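Local coordinates for arylsulfatase (Pseudoalteromonas sp. MB47, PDB 7AJ0), which probably hydrolyses sulfate esters of fucoidan, the sulfated fucose polysaccharide of brown algae, at a calcium-containing active site, at residues K312-L315 and E316-L319. Residues are numbered along the deposited sequence; the frame is centred on the assembly and turned at random.
Sequences KGQL and ENTL
The tight turn that carries the chain from helix 290-311 into strand 318-324 of the central sheet of the sulfatase fold, an alkaline phosphatase-like architecture, is held together at Gln-314 and Thr-318. It follows a Schellman motif, in which Gly-313, with its positive phi of 67°, ends the helix. Two consecutive turns then follow, each closed by a weak backbone bond between residues three apart: Asn-317 N to Gln-314 O at 3.3 Å, and Thr-318 N to Leu-315 O at 3.4 Å. A side chain also grips Gln-314 O. With OG1 beside its own backbone N (chi1 -57°), Thr-318 turns the hydroxyl back over the turn and donates to that carbonyl oxygen, OG1 to O being a very short 2.5 Å, a value to be read with caution at this resolution. One oxygen thus receives two bonds, and the first strand residue is tied to the loop before it. The side chains of Gln-314 and Asn-317 run side by side in the same direction, with their amide planes 71° apart, but do not bond to each other; Asn-53, on the parallel neighbouring strand 53-59, instead reaches both Gln-314 OE1 and Thr-318 OG1 through its ND2, linking turn and sheet. Leu-315 packs its side chain back on Leu-309 and Lys-310 of the preceding helix. Glu-316 bends at chi2, bringing its carboxylate round towards the start of the turn, where a water accepts from Leu-315 N at 3.0 Å and donates to Glu-316 OE1, also at 3.0 Å.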
loop_
_atom_site.group_PDB
_atom_site.type_symbol
_atom_site.label_atom_id
_atom_site.label_comp_id
_atom_site.label_asym_id
_atom_site.label_seq_id
_atom_site.Cartn_x
_atom_site.Cartn_y
_atom_site.Cartn_z
ATOM N N LYS A 312 -38.296 -33.726 27.813
ATOM C CA LYS A 312 -38.493 -33.556 29.245
ATOM C C LYS A 312 -39.600 -32.565 29.577
ATOM O O LYS A 312 -39.848 -32.308 30.760
ATOM C CB LYS A 312 -37.185 -33.099 29.899
ATOM C CG LYS A 312 -36.068 -34.125 29.811
ATOM C CD LYS A 312 -35.819 -34.792 31.154
ATOM C CE LYS A 312 -35.507 -36.271 30.986
ATOM N NZ LYS A 312 -35.041 -36.882 32.262
ATOM N N GLY A 313 -40.265 -32.000 28.572
ATOM C CA GLY A 313 -41.328 -31.048 28.823
ATOM C C GLY A 313 -40.876 -29.747 29.441
ATOM O O GLY A 313 -41.638 -29.130 30.192
ATOM N N GLN A 314 -39.655 -29.302 29.134
ATOM C CA GLN A 314 -39.094 -28.098 29.733
ATOM C C GLN A 314 -38.833 -26.982 28.726
ATOM O O GLN A 314 -38.181 -25.992 29.077
ATOM C CB GLN A 314 -37.787 -28.434 30.464
ATOM C CG GLN A 314 -37.972 -29.256 31.723
ATOM C CD GLN A 314 -38.664 -28.480 32.826
ATOM O OE1 GLN A 314 -38.294 -27.345 33.134
ATOM N NE2 GLN A 314 -39.679 -29.089 33.428
ATOM N N LEU A 315 -39.321 -27.103 27.489
ATOM C CA LEU A 315 -39.059 -26.055 26.508
ATOM C C LEU A 315 -39.803 -24.772 26.861
ATOM O O LEU A 315 -39.277 -23.669 26.675
ATOM C CB LEU A 315 -39.446 -26.517 25.106
ATOM C CG LEU A 315 -38.331 -27.029 24.194
ATOM C CD1 LEU A 315 -38.881 -27.256 22.788
ATOM C CD2 LEU A 315 -37.139 -26.083 24.148
ATOM N N GLU A 316 -41.031 -24.893 27.372
ATOM C CA GLU A 316 -41.811 -23.707 27.701
ATOM C C GLU A 316 -41.213 -22.923 28.860
ATOM O O GLU A 316 -41.548 -21.746 29.034
ATOM C CB GLU A 316 -43.253 -24.097 28.039
ATOM C CG GLU A 316 -44.096 -24.479 26.830
ATOM C CD GLU A 316 -43.822 -25.889 26.332
ATOM O OE1 GLU A 316 -43.258 -26.700 27.100
ATOM O OE2 GLU A 316 -44.179 -26.185 25.171
ATOM N N ASN A 317 -40.343 -23.544 29.654
ATOM C CA ASN A 317 -39.783 -22.912 30.843
ATOM C C ASN A 317 -38.278 -22.710 30.722
ATOM O O ASN A 317 -37.594 -22.539 31.736
ATOM C CB ASN A 317 -40.108 -23.750 32.081
ATOM C CG ASN A 317 -40.023 -22.952 33.364
ATOM O OD1 ASN A 317 -40.362 -21.767 33.399
ATOM N ND2 ASN A 317 -39.568 -23.598 34.431
ATOM N N THR A 318 -37.746 -22.724 29.502
ATOM C CA THR A 318 -36.311 -22.633 29.277
ATOM C C THR A 318 -36.027 -21.548 28.252
ATOM O O THR A 318 -36.485 -21.632 27.108
ATOM C CB THR A 318 -35.739 -23.974 28.801
ATOM O OG1 THR A 318 -36.034 -24.994 29.761
ATOM C CG2 THR A 318 -34.233 -23.872 28.615
ATOM N N LEU A 319 -35.278 -20.532 28.666
ATOM C CA LEU A 319 -34.740 -19.545 27.740
ATOM C C LEU A 319 -33.473 -20.112 27.111
ATOM O O LEU A 319 -32.534 -20.481 27.825
ATOM C CB LEU A 319 -34.453 -18.240 28.473
ATOM C CG LEU A 319 -33.657 -17.169 27.727
ATOM C CD1 LEU A 319 -34.372 -16.745 26.453
ATOM C CD2 LEU A 319 -33.411 -15.977 28.646
HETATM O O HOH W 1 -41.422 -28.896 26.238
#